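Local coordinates for protein GP37 (Pseudomonas phage phikz, PDB 5FT0) that inhibits the host RNA degradosome during phage infection, probably by binding RNase E and blocking its access to RNA, at residues T181-A185 with N186-F190; K174-I177 with L178-D182; A80-L83 with K84-D87. All blocks are in the same frame, centred on the assembly; numbering follows the deposited sequence.

Interaction 1 (T181-A185 with N186-F190). With ARG (arginine), chain C.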
ATOM      1  N   THR A 181       4.414 -28.743  11.461  1.00 27.76           N
ATOM      2  CA  THR A 181       3.905 -29.635  12.499  1.00 25.47           C
ATOM      3  C   THR A 181       5.034 -30.448  13.122  1.00 32.97           C
ATOM      4  O   THR A 181       5.129 -30.563  14.349  1.00 29.85           O
ATOM      5  CB  THR A 181       2.838 -30.560  11.915  1.00 32.79           C
ATOM      6  OG1 THR A 181       1.787 -29.773  11.340  1.00 34.32           O
ATOM      7  CG2 THR A 181       2.259 -31.457  12.999  1.00 33.66           C
ATOM      8  N   ASP A 182       5.908 -31.012  12.285  1.00 28.95           N
ATOM      9  CA  ASP A 182       7.024 -31.797  12.800  1.00 33.80           C
ATOM     10  C   ASP A 182       8.019 -30.920  13.548  1.00 30.97           C
ATOM     11  O   ASP A 182       8.513 -31.300  14.616  1.00 31.21           O
ATOM     12  CB  ASP A 182       7.715 -32.543  11.658  1.00 35.51           C
ATOM     13  CG  ASP A 182       6.860 -33.654  11.088  1.00 36.06           C
ATOM     14  OD1 ASP A 182       5.902 -34.079  11.770  1.00 40.39           O
ATOM     15  OD2 ASP A 182       7.150 -34.107   9.962  1.00 43.61           O
ATOM     16  N   TYR A 183       8.328 -29.740  13.002  1.00 30.65           N
ATOM     17  CA  TYR A 183       9.305 -28.868  13.648  1.00 25.94           C
ATOM     18  C   TYR A 183       8.865 -28.494  15.057  1.00 28.35           C
ATOM     19  O   TYR A 183       9.655 -28.560  16.004  1.00 28.61           O
ATOM     20  CB  TYR A 183       9.541 -27.610  12.813  1.00 28.32           C
ATOM     21  CG  TYR A 183      10.701 -26.794  13.329  1.00 29.78           C
ATOM     22  CD1 TYR A 183      11.993 -27.035  12.884  1.00 22.84           C
ATOM     23  CD2 TYR A 183      10.510 -25.797  14.278  1.00 26.17           C
ATOM     24  CE1 TYR A 183      13.062 -26.302  13.358  1.00 28.95           C
ATOM     25  CE2 TYR A 183      11.576 -25.057  14.762  1.00 23.86           C
ATOM     26  CZ  TYR A 183      12.849 -25.314  14.297  1.00 26.79           C
ATOM     27  OH  TYR A 183      13.918 -24.587  14.774  1.00 26.85           O
ATOM     28  N   PHE A 184       7.604 -28.093  15.219  1.00 25.21           N
ATOM     29  CA  PHE A 184       7.130 -27.718  16.547  1.00 30.71           C
ATOM     30  C   PHE A 184       7.100 -28.917  17.486  1.00 29.18           C
ATOM     31  O   PHE A 184       7.467 -28.800  18.661  1.00 28.53           O
ATOM     32  CB  PHE A 184       5.749 -27.067  16.450  1.00 24.38           C
ATOM     33  CG  PHE A 184       5.800 -25.570  16.332  1.00 28.69           C
ATOM     34  CD1 PHE A 184       6.010 -24.960  15.104  1.00 26.55           C
ATOM     35  CD2 PHE A 184       5.650 -24.771  17.456  1.00 23.36           C
ATOM     36  CE1 PHE A 184       6.064 -23.578  14.999  1.00 25.55           C
ATOM     37  CE2 PHE A 184       5.705 -23.391  17.359  1.00 24.71           C
ATOM     38  CZ  PHE A 184       5.910 -22.792  16.129  1.00 21.45           C
ATOM     39  N   ALA A 185       6.691 -30.083  16.983  1.00 30.28           N
ATOM     40  CA  ALA A 185       6.565 -31.254  17.846  1.00 31.01           C
ATOM     41  C   ALA A 185       7.926 -31.816  18.238  1.00 33.92           C
ATOM     42  O   ALA A 185       8.095 -32.314  19.358  1.00 32.16           O
ATOM     43  CB  ALA A 185       5.723 -32.325  17.156  1.00 27.06           C
ATOM     44  N   ASN A 186       8.910 -31.742  17.340  1.00 35.07           N
ATOM     45  CA  ASN A 186      10.207 -32.370  17.570  1.00 34.79           C
ATOM     46  C   ASN A 186      11.299 -31.393  17.981  1.00 29.71           C
ATOM     47  O   ASN A 186      12.229 -31.792  18.690  1.00 32.04           O
ATOM     48  CB  ASN A 186      10.665 -33.115  16.311  1.00 28.00           C
ATOM     49  CG  ASN A 186       9.660 -34.152  15.849  1.00 35.51           C
ATOM     50  OD1 ASN A 186       9.010 -34.808  16.663  1.00 37.38           O
ATOM     51  ND2 ASN A 186       9.522 -34.301  14.534  1.00 35.42           N
ATOM     52  N   LYS A 187      11.219 -30.130  17.560  1.00 31.31           N
ATOM     53  CA  LYS A 187      12.277 -29.162  17.816  1.00 27.76           C
ATOM     54  C   LYS A 187      11.899 -28.096  18.831  1.00 30.38           C
ATOM     55  O   LYS A 187      12.792 -27.413  19.342  1.00 33.19           O
ATOM     56  CB  LYS A 187      12.701 -28.474  16.510  1.00 32.88           C
ATOM     57  CG  LYS A 187      12.950 -29.434  15.363  1.00 33.06           C
ATOM     58  CD  LYS A 187      14.164 -30.285  15.645  1.00 33.74           C
ATOM     59  CE  LYS A 187      14.621 -31.028  14.399  1.00 35.74           C
ATOM     60  NZ  LYS A 187      15.967 -31.635  14.596  1.00 37.16           N
ATOM     61  N   LEU A 188      10.613 -27.923  19.124  1.00 28.79           N
ATOM     62  CA  LEU A 188      10.141 -26.944  20.098  1.00 31.97           C
ATOM     63  C   LEU A 188       9.241 -27.620  21.119  1.00 31.79           C
ATOM     64  O   LEU A 188       8.237 -27.057  21.567  1.00 31.03           O
ATOM     65  CB  LEU A 188       9.409 -25.796  19.406  1.00 28.95           C
ATOM     66  CG  LEU A 188      10.193 -25.025  18.340  1.00 29.68           C
ATOM     67  CD1 LEU A 188       9.281 -24.040  17.606  1.00 23.69           C
ATOM     68  CD2 LEU A 188      11.386 -24.300  18.959  1.00 21.82           C
ATOM     69  N   ALA A 189       9.601 -28.841  21.506  1.00 31.19           N
ATOM     70  CA  ALA A 189       8.699 -29.685  22.278  1.00 33.75           C
ATOM     71  C   ALA A 189       8.629 -29.253  23.736  1.00 32.39           C
ATOM     72  O   ALA A 189       9.636 -28.876  24.343  1.00 33.18           O
ATOM     73  CB  ALA A 189       9.144 -31.143  22.195  1.00 34.66           C
ATOM     74  N   PHE A 190       7.423 -29.307  24.293  1.00 30.87           N
ATOM     75  CA  PHE A 190       7.215 -29.216  25.728  1.00 35.99           C
ATOM     76  C   PHE A 190       7.361 -30.598  26.355  1.00 37.02           C
ATOM     77  O   PHE A 190       7.199 -31.626  25.692  1.00 40.13           O
ATOM     78  CB  PHE A 190       5.826 -28.661  26.055  1.00 33.48           C
ATOM     79  CG  PHE A 190       5.619 -27.232  25.647  1.00 35.42           C
ATOM     80  CD1 PHE A 190       5.983 -26.198  26.494  1.00 28.91           C
ATOM     81  CD2 PHE A 190       5.028 -26.921  24.429  1.00 34.99           C
ATOM     82  CE1 PHE A 190       5.785 -24.877  26.128  1.00 34.37           C
ATOM     83  CE2 PHE A 190       4.826 -25.602  24.058  1.00 34.93           C
ATOM     84  CZ  PHE A 190       5.204 -24.579  24.909  1.00 35.42           C
TER
HETATM   85  N   ARG C1257       1.791 -25.770  24.878  1.00 56.08           N
HETATM   86  CA  ARG C1257       1.963 -26.035  26.300  1.00 53.59           C
HETATM   87  C   ARG C1257       1.559 -27.469  26.634  1.00 57.25           C
HETATM   88  O   ARG C1257       0.652 -28.033  26.021  1.00 58.85           O
HETATM   89  CB  ARG C1257       1.147 -25.041  27.124  1.00 67.62           C
HETATM   90  CG  ARG C1257      -0.325 -25.028  26.753  1.00 64.68           C
HETATM   91  CD  ARG C1257      -1.064 -23.881  27.409  1.00 65.16           C
HETATM   92  NE  ARG C1257      -2.496 -23.958  27.135  1.00 85.45           N
HETATM   93  CZ  ARG C1257      -3.076 -23.472  26.042  1.00 79.34           C
HETATM   94  NH1 ARG C1257      -2.346 -22.865  25.116  1.00 77.53           N
HETATM   95  NH2 ARG C1257      -4.386 -23.590  25.876  1.00 76.37           N
HETATM   96  OXT ARG C1257       2.131 -28.100  27.521  1.00 63.46           O
HETATM   97  O   HOH W   1      14.789 -25.715  17.897  1.00 32.33           O
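Lys187 lays the start of its side chain across the ring of Tyr183, one turn earlier in the chain. Its CB stands 3.7 Å from the centroid of the Tyr183 ring, almost on the ring normal, a CH-pi contact over the face, while CG leans toward the CD1 side. The two side chains run at about a right angle. The bend at the second torsion of Lys187 (chi2 -67°) turns the chain beyond CG, and NZ ends in a salt bridge with Asp19, whose backbone O is hydrogen-bonded to Tyr183 OH. One water also donates to Lys187 O and, weakly, to Tyr183 OH. Leu188 uses its CD1 on two rings at once: it sits over the centre of the Phe184 face, 3.7 Å from the centroid of that ring, and meets the Tyr183 ring at its edge, 3.8 Å from CE2. Tyr183 CG lies opposite the backbone N (chi1 -171°), carrying its ring toward Leu83 and Val86, whereas the Phe184 ring meets that of Phe213. This is the C-terminal end of helix 158-187, where the i to i+4 bonding frays. Asn186 N still donates to Asp182 O at 2.8 Å, and Lys187 N to Tyr183 O at 2.7 Å. Leu188 N, however, approaches Phe184 O at 3.3 Å from above the carbonyl plane, with a second, weak bond to Tyr183 O. From here the backbone of Leu188 pairs with Cys216 of strand 206-217, and the chain leads into the arginine pocket. There Phe190 turns one ring face to the bound arginine: the ligand CA lies 3.6 Å above the ring plane, over its centre, and the ligand N is 3.1 Å from Phe190 CE2.

Interaction 2 (K174-I177 with L178-D182); sequences KELI and LAYTD
Successive turns of one helix meet here, in a local contact within helix 158-187, whose inward side faces helix 87-98 and strands 206-217 and 220-232. Leu178 N, Ala179 N, Tyr180 N and Thr181 N donate in turn to the carbonyls of Lys174, Glu175, Leu176 and Ile177, the i to i+4 pattern of an alpha-helix. Ile177 O is gripped twice: Thr181 N arrives in the carbonyl plane at 2.8 Å, and the hydroxyl OG1 of Thr181 donates at 2.7 Å from above that plane. With OG1 beside its own backbone N (chi1 -57°), Thr181 folds the hydroxyl back onto the preceding turn, as serine and threonine commonly do inside helices. Leu176 and Tyr180 point the same way and lie alongside, Leu176 CD1 resting 3.6 Å from Tyr180 CE1, while Leu176 O lies near the ring plane at the Tyr180 edge. That pair runs into the core, Leu176 against Val96 and the Tyr180 ring against Phe225. Toward the more exposed side, the methyl CD2 of Leu178 lies beside the Glu175 carboxylate, 4.0 Å from OE2.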
ATOM      1  N   LYS A 174       0.419 -29.531   1.723  1.00 41.20           N
ATOM      2  CA  LYS A 174       0.338 -30.506   2.806  1.00 40.21           C
ATOM      3  C   LYS A 174       1.703 -30.729   3.450  1.00 38.83           C
ATOM      4  O   LYS A 174       1.806 -30.861   4.675  1.00 39.25           O
ATOM      5  CB  LYS A 174      -0.235 -31.820   2.273  1.00 46.34           C
ATOM      6  CG  LYS A 174      -0.298 -32.958   3.281  1.00 43.99           C
ATOM      7  CD  LYS A 174      -1.143 -34.102   2.734  1.00 55.05           C
ATOM      8  CE  LYS A 174      -0.507 -35.462   2.991  1.00 56.34           C
ATOM      9  NZ  LYS A 174      -0.523 -35.846   4.428  1.00 63.81           N
ATOM     10  N   GLU A 175       2.762 -30.765   2.641  1.00 36.52           N
ATOM     11  CA  GLU A 175       4.104 -30.928   3.188  1.00 42.20           C
ATOM     12  C   GLU A 175       4.558 -29.687   3.946  1.00 38.24           C
ATOM     13  O   GLU A 175       5.355 -29.794   4.886  1.00 38.21           O
ATOM     14  CB  GLU A 175       5.093 -31.262   2.071  1.00 39.17           C
ATOM     15  CG  GLU A 175       4.894 -32.642   1.462  1.00 51.73           C
ATOM     16  CD  GLU A 175       5.063 -33.759   2.479  1.00 67.79           C
ATOM     17  OE1 GLU A 175       6.065 -33.738   3.229  1.00 63.75           O
ATOM     18  OE2 GLU A 175       4.192 -34.655   2.531  1.00 68.57           O
ATOM     19  N   LEU A 176       4.075 -28.505   3.549  1.00 36.65           N
ATOM     20  CA  LEU A 176       4.394 -27.290   4.293  1.00 29.93           C
ATOM     21  C   LEU A 176       3.811 -27.349   5.699  1.00 31.84           C
ATOM     22  O   LEU A 176       4.506 -27.077   6.686  1.00 32.06           O
ATOM     23  CB  LEU A 176       3.873 -26.064   3.542  1.00 33.45           C
ATOM     24  CG  LEU A 176       3.884 -24.733   4.304  1.00 30.09           C
ATOM     25  CD1 LEU A 176       5.305 -24.328   4.655  1.00 25.40           C
ATOM     26  CD2 LEU A 176       3.204 -23.642   3.488  1.00 30.39           C
ATOM     27  N   ILE A 177       2.532 -27.713   5.807  1.00 31.54           N
ATOM     28  CA  ILE A 177       1.905 -27.879   7.115  1.00 32.08           C
ATOM     29  C   ILE A 177       2.633 -28.946   7.919  1.00 33.14           C
ATOM     30  O   ILE A 177       2.913 -28.765   9.110  1.00 36.51           O
ATOM     31  CB  ILE A 177       0.412 -28.219   6.951  1.00 25.52           C
ATOM     32  CG1 ILE A 177      -0.314 -27.094   6.210  1.00 36.85           C
ATOM     33  CG2 ILE A 177      -0.233 -28.495   8.307  1.00 23.49           C
ATOM     34  CD1 ILE A 177      -0.156 -25.735   6.856  1.00 37.72           C
ATOM     35  N   LEU A 178       2.951 -30.073   7.277  1.00 34.14           N
ATOM     36  CA  LEU A 178       3.630 -31.169   7.962  1.00 36.79           C
ATOM     37  C   LEU A 178       4.980 -30.723   8.508  1.00 30.28           C
ATOM     38  O   LEU A 178       5.341 -31.046   9.645  1.00 33.00           O
ATOM     39  CB  LEU A 178       3.802 -32.344   7.000  1.00 43.94           C
ATOM     40  CG  LEU A 178       3.558 -33.758   7.527  1.00 56.18           C
ATOM     41  CD1 LEU A 178       2.091 -33.946   7.885  1.00 50.70           C
ATOM     42  CD2 LEU A 178       4.001 -34.784   6.494  1.00 59.38           C
ATOM     43  N   ALA A 179       5.738 -29.969   7.707  1.00 28.32           N
ATOM     44  CA  ALA A 179       7.051 -29.501   8.138  1.00 25.96           C
ATOM     45  C   ALA A 179       6.947 -28.643   9.393  1.00 29.39           C
ATOM     46  O   ALA A 179       7.721 -28.814  10.343  1.00 28.18           O
ATOM     47  CB  ALA A 179       7.723 -28.725   7.005  1.00 27.94           C
ATOM     48  N   TYR A 180       5.993 -27.708   9.413  1.00 29.06           N
ATOM     49  CA  TYR A 180       5.776 -26.907  10.612  1.00 26.23           C
ATOM     50  C   TYR A 180       5.274 -27.768  11.761  1.00 28.63           C
ATOM     51  O   TYR A 180       5.662 -27.558  12.917  1.00 31.86           O
ATOM     52  CB  TYR A 180       4.794 -25.771  10.319  1.00 25.08           C
ATOM     53  CG  TYR A 180       5.464 -24.540   9.769  1.00 25.92           C
ATOM     54  CD1 TYR A 180       5.763 -24.433   8.418  1.00 24.48           C
ATOM     55  CD2 TYR A 180       5.832 -23.497  10.607  1.00 26.00           C
ATOM     56  CE1 TYR A 180       6.391 -23.313   7.913  1.00 25.47           C
ATOM     57  CE2 TYR A 180       6.460 -22.374  10.113  1.00 26.80           C
ATOM     58  CZ  TYR A 180       6.740 -22.288   8.764  1.00 27.43           C
ATOM     59  OH  TYR A 180       7.367 -21.170   8.268  1.00 27.83           O
ATOM     60  N   THR A 181       4.414 -28.743  11.461  1.00 27.76           N
ATOM     61  CA  THR A 181       3.905 -29.635  12.499  1.00 25.47           C
ATOM     62  C   THR A 181       5.034 -30.448  13.122  1.00 32.97           C
ATOM     63  O   THR A 181       5.129 -30.563  14.349  1.00 29.85           O
ATOM     64  CB  THR A 181       2.838 -30.560  11.915  1.00 32.79           C
ATOM     65  OG1 THR A 181       1.787 -29.773  11.340  1.00 34.32           O
ATOM     66  CG2 THR A 181       2.259 -31.457  12.999  1.00 33.66           C
ATOM     67  N   ASP A 182       5.908 -31.012  12.285  1.00 28.95           N
ATOM     68  CA  ASP A 182       7.024 -31.797  12.800  1.00 33.80           C
ATOM     69  C   ASP A 182       8.019 -30.920  13.548  1.00 30.97           C
ATOM     70  O   ASP A 182       8.513 -31.300  14.616  1.00 31.21           O
ATOM     71  CB  ASP A 182       7.715 -32.543  11.658  1.00 35.51           C
ATOM     72  CG  ASP A 182       6.860 -33.654  11.088  1.00 36.06           C
ATOM     73  OD1 ASP A 182       5.902 -34.079  11.770  1.00 40.39           O
ATOM     74  OD2 ASP A 182       7.150 -34.107   9.962  1.00 43.61           O
TER

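Interaction 3 (A80-L83 with K84-D87)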
ATOM      1  N   ALA A  80       9.472 -16.326  16.626  1.00 23.12           N
ATOM      2  CA  ALA A  80       8.455 -16.791  15.687  1.00 24.64           C
ATOM      3  C   ALA A  80       8.663 -16.193  14.302  1.00 25.72           C
ATOM      4  O   ALA A  80       8.447 -16.867  13.288  1.00 27.54           O
ATOM      5  CB  ALA A  80       7.061 -16.454  16.215  1.00 22.49           C
ATOM      6  N   ASP A  81       9.094 -14.930  14.239  1.00 27.41           N
ATOM      7  CA  ASP A  81       9.336 -14.279  12.956  1.00 25.83           C
ATOM      8  C   ASP A  81      10.438 -14.963  12.158  1.00 34.94           C
ATOM      9  O   ASP A  81      10.443 -14.895  10.923  1.00 35.92           O
ATOM     10  CB  ASP A  81       9.695 -12.809  13.176  1.00 37.96           C
ATOM     11  CG  ASP A  81       8.557 -11.873  12.835  1.00 51.88           C
ATOM     12  OD1 ASP A  81       7.834 -12.155  11.856  1.00 66.30           O
ATOM     13  OD2 ASP A  81       8.391 -10.855  13.539  1.00 60.76           O
ATOM     14  N   ASN A  82      11.384 -15.612  12.830  1.00 28.51           N
ATOM     15  CA  ASN A  82      12.530 -16.193  12.147  1.00 29.74           C
ATOM     16  C   ASN A  82      12.395 -17.687  11.897  1.00 32.47           C
ATOM     17  O   ASN A  82      13.283 -18.272  11.267  1.00 33.39           O
ATOM     18  CB  ASN A  82      13.810 -15.909  12.938  1.00 28.74           C
ATOM     19  CG  ASN A  82      14.319 -14.499  12.715  1.00 36.05           C
ATOM     20  OD1 ASN A  82      15.051 -14.239  11.762  1.00 36.11           O
ATOM     21  ND2 ASN A  82      13.916 -13.577  13.584  1.00 27.84           N
ATOM     22  N   LEU A  83      11.310 -18.312  12.365  1.00 28.47           N
ATOM     23  CA  LEU A  83      11.045 -19.703  12.011  1.00 26.50           C
ATOM     24  C   LEU A  83      10.933 -19.881  10.505  1.00 31.18           C
ATOM     25  O   LEU A  83      11.272 -20.947   9.982  1.00 27.70           O
ATOM     26  CB  LEU A  83       9.764 -20.188  12.690  1.00 23.98           C
ATOM     27  CG  LEU A  83       9.804 -20.300  14.210  1.00 28.79           C
ATOM     28  CD1 LEU A  83       8.435 -20.700  14.754  1.00 30.01           C
ATOM     29  CD2 LEU A  83      10.875 -21.295  14.636  1.00 25.83           C
ATOM     30  N   LYS A  84      10.459 -18.850   9.798  1.00 27.30           N
ATOM     31  CA  LYS A  84      10.348 -18.903   8.346  1.00 28.83           C
ATOM     32  C   LYS A  84      11.683 -19.177   7.670  1.00 33.02           C
ATOM     33  O   LYS A  84      11.701 -19.689   6.546  1.00 32.96           O
ATOM     34  CB  LYS A  84       9.779 -17.586   7.813  1.00 35.14           C
ATOM     35  CG  LYS A  84       8.271 -17.483   7.873  1.00 47.97           C
ATOM     36  CD  LYS A  84       7.830 -16.054   7.606  1.00 50.94           C
ATOM     37  CE  LYS A  84       8.190 -15.156   8.779  1.00 52.96           C
ATOM     38  NZ  LYS A  84       8.200 -13.716   8.407  1.00 47.42           N
ATOM     39  N   TYR A  85      12.794 -18.844   8.323  1.00 29.45           N
ATOM     40  CA  TYR A  85      14.116 -18.988   7.734  1.00 32.60           C
ATOM     41  C   TYR A  85      14.833 -20.255   8.178  1.00 32.37           C
ATOM     42  O   TYR A  85      15.967 -20.490   7.750  1.00 38.50           O
ATOM     43  CB  TYR A  85      14.961 -17.754   8.059  1.00 34.23           C
ATOM     44  CG  TYR A  85      14.269 -16.467   7.671  1.00 39.80           C
ATOM     45  CD1 TYR A  85      13.925 -16.215   6.349  1.00 38.41           C
ATOM     46  CD2 TYR A  85      13.945 -15.512   8.626  1.00 36.39           C
ATOM     47  CE1 TYR A  85      13.283 -15.044   5.985  1.00 40.83           C
ATOM     48  CE2 TYR A  85      13.304 -14.337   8.272  1.00 36.53           C
ATOM     49  CZ  TYR A  85      12.977 -14.109   6.950  1.00 45.73           C
ATOM     50  OH  TYR A  85      12.341 -12.943   6.590  1.00 49.18           O
ATOM     51  N   VAL A  86      14.202 -21.073   9.022  1.00 31.37           N
ATOM     52  CA  VAL A  86      14.735 -22.395   9.321  1.00 26.71           C
ATOM     53  C   VAL A  86      14.792 -23.201   8.032  1.00 34.21           C
ATOM     54  O   VAL A  86      13.820 -23.235   7.266  1.00 31.73           O
ATOM     55  CB  VAL A  86      13.874 -23.085  10.390  1.00 25.09           C
ATOM     56  CG1 VAL A  86      14.226 -24.558  10.499  1.00 27.83           C
ATOM     57  CG2 VAL A  86      14.054 -22.396  11.739  1.00 29.18           C
ATOM     58  N   ASP A  87      15.939 -23.849   7.790  1.00 34.34           N
ATOM     59  CA  ASP A  87      16.216 -24.547   6.537  1.00 36.18           C
ATOM     60  C   ASP A  87      15.021 -25.332   6.005  1.00 32.40           C
ATOM     61  O   ASP A  87      14.500 -25.038   4.922  1.00 32.50           O
ATOM     62  CB  ASP A  87      17.411 -25.489   6.721  1.00 30.94           C
ATOM     63  CG  ASP A  87      18.729 -24.753   6.833  1.00 38.40           C
ATOM     64  OD1 ASP A  87      18.809 -23.592   6.383  1.00 40.99           O
ATOM     65  OD2 ASP A  87      19.692 -25.343   7.367  1.00 52.12           O
TER
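Asn82 and Leu83 hand their carbonyls to the residues three places on, so the backbone leaves helix 67-82 through two consecutive i to i+3 turns before helix 87-98 starts. Tyr85 N donates to Asn82 O at 3.0 Å and Val86 N to Leu83 O at 3.1 Å; both donors stand well above the plane of the carbonyl they use. These two overlapping beta turns link the two helices and place Val86 at the N-cap position of helix 87-98. Lys84 reaches back alongside Asp81, the two side chains pointing the same way. A bend at the third torsion of Lys84 (chi3 -71°) brings CE to 3.1 Å from Asp81 O and leaves NZ in a long salt bridge of 3.8 Å to Asp81 OD1. The ammonium group has a hydrogen bond outside the turn, to Asn108 OD1. Leu83 and Val86 serve the inward side: Leu83 packs on Tyr183 and Phe184 of helix 158-187 and on Val223 and Phe225 of strand 220-232, while Val86 also leans on Tyr183. Between themselves they touch loosely. Tyr85 instead lies against Leu21 and His25, and its ring crosses the side chain of Asn82 at an angle, amide and ring planes 57° apart. The Asn82 amide is held at both ends, ND2 by Ile78 O and OD1 by His25 N, which fixes how the group is turned. In that setting Asn82 OD1 comes to the edge of the tyrosine ring, near its plane, 3.6 Å from Tyr85 CD2.

From the N terminus, interaction 3 comes first, turning the chain from helix 67-82 into helix 87-98. Interactions 2 and 1 follow in series on helix 158-187, sharing Thr181 and Asp182, with interaction 1 finishing where the helix gives way to the arginine pocket. Each contact is local, so none encloses a long loop or crosses another. Tertiary packing joins them: Leu83 CD1 lies 3.6 Å from Phe184 CZ, and Val86 CG1 lies 3.5 Å from Tyr183 CE1, seating the corner of 80-87 on the end of the long helix. One turn earlier, Tyr180 OH of interaction 2 approaches Lys84 CA at 3.7 Å.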